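Local coordinates for glucose-6-phosphate isomerase (Thermus thermophilus, PDB 1ZZG), which probably catalyses the reversible isomerization of glucose 6-phosphate to fructose 6-phosphate, an early step of glycolysis that also serves gluconeogenesis, at residues 3-8 and 363-368; 246-251 and 308-313; 260-265 and 283-288. One frame throughout, in Å; residues are numbered along the deposited sequence.

Interaction 1. Residues 3-8 and 363-368; sequences RLDTRF and ALFLPE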
loop_
_atom_site.group_PDB
_atom_site.type_symbol
_atom_site.label_atom_id
_atom_site.label_comp_id
_atom_site.label_asym_id
_atom_site.label_seq_id
_atom_site.Cartn_x
_atom_site.Cartn_y
_atom_site.Cartn_z
ATOM N N ARG A 3 -20.758 12.678 4.837
ATOM C CA ARG A 3 -21.739 12.204 5.814
ATOM C C ARG A 3 -21.141 11.186 6.771
ATOM O O ARG A 3 -20.502 10.223 6.349
ATOM C CB ARG A 3 -22.964 11.588 5.112
ATOM C CG ARG A 3 -23.996 10.993 6.078
ATOM C CD ARG A 3 -25.319 10.652 5.386
ATOM N NE ARG A 3 -25.208 9.566 4.413
ATOM C CZ ARG A 3 -25.197 8.274 4.727
ATOM N NH1 ARG A 3 -25.291 7.895 5.995
ATOM N NH2 ARG A 3 -25.098 7.358 3.772
ATOM N N LEU A 4 -21.343 11.411 8.065
ATOM C CA LEU A 4 -20.834 10.502 9.083
ATOM C C LEU A 4 -21.945 9.555 9.520
ATOM O O LEU A 4 -23.044 9.990 9.867
ATOM C CB LEU A 4 -20.318 11.277 10.301
ATOM C CG LEU A 4 -19.999 10.414 11.532
ATOM C CD1 LEU A 4 -18.879 9.418 11.217
ATOM C CD2 LEU A 4 -19.597 11.320 12.689
ATOM N N ASP A 5 -21.648 8.261 9.495
ATOM C CA ASP A 5 -22.606 7.235 9.892
ATOM C C ASP A 5 -22.083 6.453 11.093
ATOM O O ASP A 5 -21.021 5.840 11.031
ATOM C CB ASP A 5 -22.860 6.277 8.726
ATOM C CG ASP A 5 -23.886 5.211 9.060
ATOM O OD1 ASP A 5 -23.659 4.432 10.007
ATOM O OD2 ASP A 5 -24.925 5.153 8.370
ATOM N N THR A 6 -22.835 6.479 12.187
ATOM C CA THR A 6 -22.446 5.774 13.399
ATOM C C THR A 6 -23.542 4.785 13.817
ATOM O O THR A 6 -23.697 4.481 14.998
ATOM C CB THR A 6 -22.191 6.770 14.561
ATOM O OG1 THR A 6 -23.350 7.591 14.759
ATOM C CG2 THR A 6 -20.988 7.662 14.255
ATOM N N ARG A 7 -24.284 4.277 12.837
ATOM C CA ARG A 7 -25.379 3.348 13.099
ATOM C C ARG A 7 -25.026 2.195 14.034
ATOM O O ARG A 7 -25.897 1.700 14.746
ATOM C CB ARG A 7 -25.927 2.781 11.777
ATOM C CG ARG A 7 -25.050 1.709 11.144
ATOM C CD ARG A 7 -25.578 1.251 9.787
ATOM N NE ARG A 7 -25.449 2.287 8.766
ATOM C CZ ARG A 7 -25.551 2.064 7.458
ATOM N NH1 ARG A 7 -25.786 0.838 7.013
ATOM N NH2 ARG A 7 -25.412 3.060 6.595
ATOM N N PHE A 8 -23.763 1.768 14.042
ATOM C CA PHE A 8 -23.350 0.658 14.900
ATOM C C PHE A 8 -22.660 1.101 16.180
ATOM O O PHE A 8 -21.985 0.313 16.839
ATOM C CB PHE A 8 -22.450 -0.307 14.122
ATOM C CG PHE A 8 -23.115 -0.898 12.913
ATOM C CD1 PHE A 8 -24.295 -1.625 13.043
ATOM C CD2 PHE A 8 -22.590 -0.694 11.641
ATOM C CE1 PHE A 8 -24.948 -2.136 11.921
ATOM C CE2 PHE A 8 -23.235 -1.203 10.513
ATOM C CZ PHE A 8 -24.417 -1.924 10.656
ATOM N N ALA A 363 -18.637 4.843 9.456
ATOM C CA ALA A 363 -18.388 5.100 8.050
ATOM C C ALA A 363 -18.505 6.558 7.670
ATOM O O ALA A 363 -19.276 7.311 8.263
ATOM C CB ALA A 363 -19.348 4.271 7.192
ATOM N N LEU A 364 -17.718 6.943 6.675
ATOM C CA LEU A 364 -17.739 8.291 6.141
ATOM C C LEU A 364 -18.152 8.128 4.690
ATOM O O LEU A 364 -17.448 7.497 3.901
ATOM C CB LEU A 364 -16.355 8.939 6.230
ATOM C CG LEU A 364 -15.953 9.483 7.601
ATOM C CD1 LEU A 364 -14.509 9.964 7.565
ATOM C CD2 LEU A 364 -16.884 10.619 7.986
ATOM N N PHE A 365 -19.309 8.675 4.343
ATOM C CA PHE A 365 -19.818 8.573 2.983
ATOM C C PHE A 365 -19.486 9.795 2.135
ATOM O O PHE A 365 -19.592 10.933 2.590
ATOM C CB PHE A 365 -21.340 8.361 3.010
ATOM C CG PHE A 365 -21.755 6.992 3.476
ATOM C CD1 PHE A 365 -21.848 5.931 2.573
ATOM C CD2 PHE A 365 -22.020 6.752 4.821
ATOM C CE1 PHE A 365 -22.198 4.651 3.007
ATOM C CE2 PHE A 365 -22.371 5.471 5.267
ATOM C CZ PHE A 365 -22.459 4.419 4.356
ATOM N N LEU A 366 -19.064 9.532 0.902
ATOM C CA LEU A 366 -18.740 10.563 -0.073
ATOM C C LEU A 366 -19.809 10.458 -1.151
ATOM O O LEU A 366 -20.183 9.358 -1.551
ATOM C CB LEU A 366 -17.377 10.300 -0.725
ATOM C CG LEU A 366 -16.085 10.758 -0.053
ATOM C CD1 LEU A 366 -16.059 10.331 1.400
ATOM C CD2 LEU A 366 -14.909 10.165 -0.820
ATOM N N PRO A 367 -20.320 11.597 -1.633
ATOM C CA PRO A 367 -21.348 11.519 -2.676
ATOM C C PRO A 367 -20.830 10.742 -3.888
ATOM O O PRO A 367 -21.566 10.004 -4.534
ATOM C CB PRO A 367 -21.619 12.983 -2.995
ATOM C CG PRO A 367 -21.429 13.645 -1.651
ATOM C CD PRO A 367 -20.173 12.975 -1.127
ATOM N N GLU A 368 -19.547 10.918 -4.179
ATOM C CA GLU A 368 -18.894 10.240 -5.290
ATOM C C GLU A 368 -17.414 10.575 -5.172
ATOM O O GLU A 368 -17.046 11.441 -4.381
ATOM C CB GLU A 368 -19.442 10.744 -6.635
ATOM C CG GLU A 368 -19.010 12.157 -7.043
ATOM C CD GLU A 368 -19.660 13.254 -6.219
ATOM O OE1 GLU A 368 -20.908 13.342 -6.219
ATOM O OE2 GLU A 368 -18.925 14.042 -5.576
#
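Arg3 and Phe365 come to lie face on face through their torsions: in Arg3, CG stands anti to the backbone N (chi1 176°) and the chain bends at chi3 (67°), while in Phe365 CG sits beside the backbone N, which lays the guanidinium flat over one face of the ring. The two planes are nearly parallel. NH2 of Arg3 does the touching, 3.3 Å from CD2 of Phe365, and CZ of Arg3 lies 4.1 Å from the ring centroid, an off-centre cation-pi stack. At the rim of the same ring, near its plane, CB of Asp5 approaches CE2 of Phe365 to 3.6 Å. NH2 of Arg7 comes obliquely to CZ of Phe365, 3.9 Å away.

Beneath these side chains runs an antiparallel ladder. Arg3 with Phe365 and Asp5 with Ala363 form hydrogen-bonded pairs, the bond from Asp5 N to Ala363 O measuring 2.8 Å; Leu4 and Leu364, a non-hydrogen-bonded pair, turn to the other face, where CD1 of Leu4 meets CD2 of Leu364. Strand 3-5 thus closes one border of the mixed sheet.

Asp5 also organises the turn that follows. Its OD1 accepts from Arg7 N, making an Asx turn, and its OD2 takes NE and NH2 of Arg7 from one face of the carboxylate, the NH2 bond being 2.8 Å. Tyr351 holds OD1 as well, and Glu314 pairs with NH2 of Arg3. With acidic partners for both arginines and an aromatic face beneath one of them, the positive charge is probably well balanced, and the carboxylate of Asp5 is probably kept ionised.

Interaction 2. Residues 246-251 and 308-313; sequences VFMVYS and LALVIP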
loop_
_atom_site.group_PDB
_atom_site.type_symbol
_atom_site.label_atom_id
_atom_site.label_comp_id
_atom_site.label_asym_id
_atom_site.label_seq_id
_atom_site.Cartn_x
_atom_site.Cartn_y
_atom_site.Cartn_z
ATOM N N VAL A 246 -7.978 1.428 11.804
ATOM C CA VAL A 246 -7.998 1.054 10.395
ATOM C C VAL A 246 -8.709 2.105 9.551
ATOM O O VAL A 246 -9.777 2.592 9.917
ATOM C CB VAL A 246 -8.705 -0.311 10.184
ATOM C CG1 VAL A 246 -8.660 -0.697 8.707
ATOM C CG2 VAL A 246 -8.036 -1.379 11.037
ATOM N N PHE A 247 -8.095 2.461 8.426
ATOM C CA PHE A 247 -8.660 3.441 7.502
ATOM C C PHE A 247 -8.840 2.663 6.197
ATOM O O PHE A 247 -7.874 2.415 5.472
ATOM C CB PHE A 247 -7.684 4.618 7.315
ATOM C CG PHE A 247 -8.226 5.733 6.457
ATOM C CD1 PHE A 247 -9.186 6.612 6.951
ATOM C CD2 PHE A 247 -7.782 5.895 5.146
ATOM C CE1 PHE A 247 -9.695 7.635 6.153
ATOM C CE2 PHE A 247 -8.282 6.909 4.345
ATOM C CZ PHE A 247 -9.242 7.783 4.847
ATOM N N MET A 248 -10.082 2.279 5.912
ATOM C CA MET A 248 -10.407 1.479 4.734
ATOM C C MET A 248 -11.246 2.217 3.693
ATOM O O MET A 248 -12.364 2.647 3.972
ATOM C CB MET A 248 -11.132 0.214 5.199
ATOM C CG MET A 248 -11.425 -0.819 4.130
ATOM S SD MET A 248 -12.106 -2.312 4.924
ATOM C CE MET A 248 -12.333 -3.382 3.515
ATOM N N VAL A 249 -10.711 2.336 2.480
ATOM C CA VAL A 249 -11.404 3.044 1.410
ATOM C C VAL A 249 -11.937 2.126 0.314
ATOM O O VAL A 249 -11.183 1.358 -0.282
ATOM C CB VAL A 249 -10.471 4.087 0.757
ATOM C CG1 VAL A 249 -11.223 4.871 -0.308
ATOM C CG2 VAL A 249 -9.923 5.022 1.818
ATOM N N TYR A 250 -13.239 2.215 0.051
ATOM C CA TYR A 250 -13.871 1.407 -0.982
ATOM C C TYR A 250 -13.833 2.082 -2.341
ATOM O O TYR A 250 -14.854 2.545 -2.848
ATOM C CB TYR A 250 -15.322 1.086 -0.610
ATOM C CG TYR A 250 -15.427 -0.196 0.167
ATOM C CD1 TYR A 250 -15.058 -0.254 1.509
ATOM C CD2 TYR A 250 -15.808 -1.381 -0.467
ATOM C CE1 TYR A 250 -15.057 -1.462 2.202
ATOM C CE2 TYR A 250 -15.809 -2.596 0.216
ATOM C CZ TYR A 250 -15.431 -2.628 1.545
ATOM O OH TYR A 250 -15.403 -3.833 2.209
ATOM N N SER A 251 -12.639 2.120 -2.919
ATOM C CA SER A 251 -12.411 2.727 -4.221
ATOM C C SER A 251 -11.013 2.360 -4.688
ATOM O O SER A 251 -10.101 2.216 -3.876
ATOM C CB SER A 251 -12.527 4.252 -4.128
ATOM O OG SER A 251 -12.174 4.869 -5.357
ATOM N N LEU A 308 -12.368 1.047 13.380
ATOM C CA LEU A 308 -12.304 1.050 11.930
ATOM C C LEU A 308 -13.190 2.094 11.278
ATOM O O LEU A 308 -14.368 2.230 11.605
ATOM C CB LEU A 308 -12.669 -0.329 11.369
ATOM C CG LEU A 308 -11.845 -1.531 11.840
ATOM C CD1 LEU A 308 -12.498 -2.164 13.064
ATOM C CD2 LEU A 308 -11.761 -2.557 10.719
ATOM N N ALA A 309 -12.601 2.825 10.343
ATOM C CA ALA A 309 -13.317 3.839 9.603
ATOM C C ALA A 309 -13.367 3.381 8.151
ATOM O O ALA A 309 -12.336 3.058 7.554
ATOM C CB ALA A 309 -12.597 5.176 9.707
ATOM N N LEU A 310 -14.573 3.332 7.599
ATOM C CA LEU A 310 -14.769 2.930 6.216
ATOM C C LEU A 310 -15.248 4.114 5.385
ATOM O O LEU A 310 -16.267 4.733 5.688
ATOM C CB LEU A 310 -15.792 1.787 6.116
ATOM C CG LEU A 310 -15.281 0.342 6.085
ATOM C CD1 LEU A 310 -14.527 0.014 7.360
ATOM C CD2 LEU A 310 -16.459 -0.602 5.906
ATOM N N VAL A 311 -14.497 4.428 4.338
ATOM C CA VAL A 311 -14.836 5.524 3.443
ATOM C C VAL A 311 -15.558 4.897 2.262
ATOM O O VAL A 311 -14.972 4.098 1.524
ATOM C CB VAL A 311 -13.563 6.238 2.963
ATOM C CG1 VAL A 311 -13.918 7.365 1.995
ATOM C CG2 VAL A 311 -12.808 6.770 4.165
ATOM N N ILE A 312 -16.825 5.261 2.081
ATOM C CA ILE A 312 -17.643 4.684 1.017
ATOM C C ILE A 312 -18.307 5.689 0.080
ATOM O O ILE A 312 -19.017 6.591 0.525
ATOM C CB ILE A 312 -18.772 3.826 1.628
ATOM C CG1 ILE A 312 -18.182 2.810 2.607
ATOM C CG2 ILE A 312 -19.584 3.169 0.522
ATOM C CD1 ILE A 312 -19.220 2.111 3.459
ATOM N N PRO A 313 -18.091 5.540 -1.239
ATOM C CA PRO A 313 -18.700 6.453 -2.209
ATOM C C PRO A 313 -20.171 6.058 -2.371
ATOM O O PRO A 313 -20.526 4.897 -2.174
ATOM C CB PRO A 313 -17.885 6.195 -3.470
ATOM C CG PRO A 313 -17.592 4.732 -3.361
ATOM C CD PRO A 313 -17.182 4.595 -1.911
#
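Val246 to Val249 and Leu308 to Val311 pair in parallel, their short axes 14° apart, and four backbone bonds alternate between them from Ala309 N to Val246 O, Met248 N to Ala309 O, Val311 N to Met248 O and Tyr250 N to Val311 O, the last nearly straight at 177°.

Val246 with Leu308, Met248 with Leu310 and Val249 with Val311 lie side by side. On one face CB of Val246 rests 3.8 Å from CG of Leu308; CB and SD of Met248 both meet CD1 of Leu310, and the extended methionine chain then leads away. On the other, CG2 of Val311, anti to its carbonyl carbon, reaches diagonally to CZ of Phe247 at 3.8 Å, while CG2 of Val249 meets CB of Val311.

Past the strand, Tyr250 centres an inverse gamma turn. Its CE1 lies 4.1 Å from CD2 of Leu310, and its hydroxyl is bonded to Gln292 and Thr350. The carbonyl O of Tyr250, 3.2 Å from CD of Pro313, is buried and has no partner in the model.

Helix 339-356 packs on Leu310 and Tyr250, helix 296-301 on Val246 and Leu308; strands 360-366 and 278-287 flank the pair. Adjacent parallel strands with apolar faces, packed against helices, are typical of the alpha/beta SIS fold of phosphoglucose isomerases.

Interaction 3. Residues 260-265 and 283-288; sequences WFVQLH and AVPALG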
loop_
_atom_site.group_PDB
_atom_site.type_symbol
_atom_site.label_atom_id
_atom_site.label_comp_id
_atom_site.label_asym_id
_atom_site.label_seq_id
_atom_site.Cartn_x
_atom_site.Cartn_y
_atom_site.Cartn_z
ATOM N N TRP A 260 -1.612 8.151 2.425
ATOM C CA TRP A 260 -1.534 9.568 2.776
ATOM C C TRP A 260 -2.051 9.773 4.201
ATOM O O TRP A 260 -1.455 10.515 4.991
ATOM C CB TRP A 260 -2.374 10.401 1.804
ATOM C CG TRP A 260 -2.519 11.838 2.208
ATOM C CD1 TRP A 260 -1.614 12.847 2.019
ATOM C CD2 TRP A 260 -3.624 12.414 2.912
ATOM N NE1 TRP A 260 -2.090 14.021 2.564
ATOM C CE2 TRP A 260 -3.321 13.782 3.119
ATOM C CE3 TRP A 260 -4.843 11.908 3.388
ATOM C CZ2 TRP A 260 -4.195 14.651 3.785
ATOM C CZ3 TRP A 260 -5.717 12.775 4.051
ATOM C CH2 TRP A 260 -5.385 14.132 4.243
ATOM N N PHE A 261 -3.160 9.116 4.533
ATOM C CA PHE A 261 -3.731 9.254 5.870
ATOM C C PHE A 261 -2.823 8.660 6.939
ATOM O O PHE A 261 -2.701 9.203 8.045
ATOM C CB PHE A 261 -5.100 8.580 5.965
ATOM C CG PHE A 261 -5.673 8.609 7.356
ATOM C CD1 PHE A 261 -6.107 9.811 7.918
ATOM C CD2 PHE A 261 -5.695 7.459 8.138
ATOM C CE1 PHE A 261 -6.547 9.866 9.242
ATOM C CE2 PHE A 261 -6.130 7.501 9.461
ATOM C CZ PHE A 261 -6.556 8.709 10.015
ATOM N N VAL A 262 -2.193 7.533 6.618
ATOM C CA VAL A 262 -1.292 6.891 7.563
ATOM C C VAL A 262 -0.165 7.845 7.979
ATOM O O VAL A 262 0.156 7.937 9.163
ATOM C CB VAL A 262 -0.721 5.576 6.977
ATOM C CG1 VAL A 262 0.354 5.014 7.894
ATOM C CG2 VAL A 262 -1.842 4.553 6.834
ATOM N N GLN A 263 0.433 8.559 7.024
ATOM C CA GLN A 263 1.479 9.512 7.389
ATOM C C GLN A 263 0.870 10.649 8.198
ATOM O O GLN A 263 1.433 11.082 9.203
ATOM C CB GLN A 263 2.175 10.132 6.169
ATOM C CG GLN A 263 2.989 11.364 6.582
ATOM C CD GLN A 263 3.797 11.995 5.467
ATOM O OE1 GLN A 263 3.373 12.026 4.318
ATOM N NE2 GLN A 263 4.964 12.532 5.814
ATOM N N LEU A 264 -0.269 11.157 7.739
ATOM C CA LEU A 264 -0.931 12.253 8.437
ATOM C C LEU A 264 -1.199 11.882 9.896
ATOM O O LEU A 264 -0.857 12.626 10.814
ATOM C CB LEU A 264 -2.260 12.595 7.763
ATOM C CG LEU A 264 -3.091 13.641 8.520
ATOM C CD1 LEU A 264 -2.360 14.983 8.500
ATOM C CD2 LEU A 264 -4.472 13.773 7.901
ATOM N N HIS A 265 -1.816 10.723 10.096
ATOM C CA HIS A 265 -2.162 10.262 11.437
ATOM C C HIS A 265 -0.955 9.896 12.307
ATOM O O HIS A 265 -0.770 10.448 13.397
ATOM C CB HIS A 265 -3.101 9.058 11.336
ATOM C CG HIS A 265 -3.569 8.548 12.663
ATOM N ND1 HIS A 265 -4.588 9.147 13.372
ATOM C CD2 HIS A 265 -3.139 7.511 13.420
ATOM C CE1 HIS A 265 -4.767 8.498 14.511
ATOM N NE2 HIS A 265 -3.901 7.500 14.563
ATOM N N ALA A 283 -2.162 3.631 12.610
ATOM C CA ALA A 283 -3.060 3.681 11.465
ATOM C C ALA A 283 -2.692 2.541 10.515
ATOM O O ALA A 283 -1.525 2.375 10.155
ATOM C CB ALA A 283 -2.938 5.023 10.747
ATOM N N VAL A 284 -3.698 1.766 10.119
ATOM C CA VAL A 284 -3.512 0.630 9.219
ATOM C C VAL A 284 -4.335 0.868 7.958
ATOM O O VAL A 284 -5.557 0.996 8.022
ATOM C CB VAL A 284 -3.972 -0.687 9.892
ATOM C CG1 VAL A 284 -3.786 -1.857 8.940
ATOM C CG2 VAL A 284 -3.183 -0.919 11.167
ATOM N N PRO A 285 -3.673 0.928 6.790
ATOM C CA PRO A 285 -4.362 1.161 5.515
ATOM C C PRO A 285 -5.094 -0.075 4.983
ATOM O O PRO A 285 -4.632 -1.201 5.153
ATOM C CB PRO A 285 -3.225 1.593 4.593
ATOM C CG PRO A 285 -2.087 0.710 5.072
ATOM C CD PRO A 285 -2.217 0.777 6.589
ATOM N N ALA A 286 -6.237 0.149 4.341
ATOM C CA ALA A 286 -7.017 -0.934 3.758
ATOM C C ALA A 286 -7.828 -0.404 2.591
ATOM O O ALA A 286 -8.161 0.784 2.535
ATOM C CB ALA A 286 -7.942 -1.547 4.797
ATOM N N LEU A 287 -8.131 -1.291 1.652
ATOM C CA LEU A 287 -8.914 -0.927 0.485
ATOM C C LEU A 287 -10.061 -1.912 0.338
ATOM O O LEU A 287 -9.901 -3.100 0.606
ATOM C CB LEU A 287 -8.047 -0.955 -0.780
ATOM C CG LEU A 287 -6.935 0.093 -0.894
ATOM C CD1 LEU A 287 -6.161 -0.121 -2.200
ATOM C CD2 LEU A 287 -7.541 1.491 -0.855
ATOM N N GLY A 288 -11.215 -1.412 -0.081
ATOM C CA GLY A 288 -12.367 -2.274 -0.269
ATOM C C GLY A 288 -12.695 -2.365 -1.743
ATOM O O GLY A 288 -12.579 -1.367 -2.467
#
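Val262 leans from its helix onto Ala283 and Pro285 of the strand. Its CB carries two methyls that part company: CG1, anti to the backbone N (chi1 173°), ends 4.0 Å from the carbonyl O of Ala283, whereas CG2, set beside the backbone N, reaches CD of Pro285 at 3.8 Å and CB of the same ring at 4.0 Å. CG2 also comes within 4.1 Å of the methyl of Ala283, so one branch spans two strand residues, meeting the proline obliquely.

The methyl of Ala283 is in turn wedged among three helix residues. Besides Val262, it meets CE2 of Phe261 at 4.2 Å and, more closely, CD2 of His265 at 3.7 Å.

Helix 257-269 follows strand 244-249 and leads back to strand 278-287, its neighbour in the mixed sheet. The helix segment runs nearly antiparallel to the strand segment, at 171°, with axes 8.0 Å apart. Strand, helix and returning parallel strand make a beta-alpha-beta crossover, in which the helix lies over the sheet it has just left; here the short strand 271-272 is interposed. No hydrogen bond joins the two segments; Val262, the alanine methyl and the proline ring meet by van der Waals packing, with the rings of Phe261 and His265 at the methyl.

The imidazole of His265 is held at its far end, where NE2 is bonded to OG1 of Thr281, while Ala283 N is hydrogen-bonded to OD1 of Asp266. Gln263, turned from the strand, bonds through NE2 to Glu267, the predicted proton donor. At Val284 and Pro285 the strand packs on the same two residues of the second subunit.

How the interactions relate
All three contacts belong to one six-stranded mixed sheet. Interaction 1 sits at its border, where strand 3-5 pairs with 360-366; interaction 2 joins the next pair inward, 306-313 with 244-249; interaction 3 lays helix 257-269 on strand 278-287, neighbour of 244-249. Centres of interactions 1 and 2, and of 2 and 3, are about 9 Å apart, those of 1 and 3 about 17 Å. Backbone bonds such as Leu364 N to Leu310 O and Phe247 N to Val284 O tie successive contacts together. Along the chain, 3 falls between the segments of 2, and 2 between those of 1. The shared sheet spans from the N-terminal strand to strand 278-287, which packs on the second subunit and against the helix carrying Glu267, the predicted proton donor.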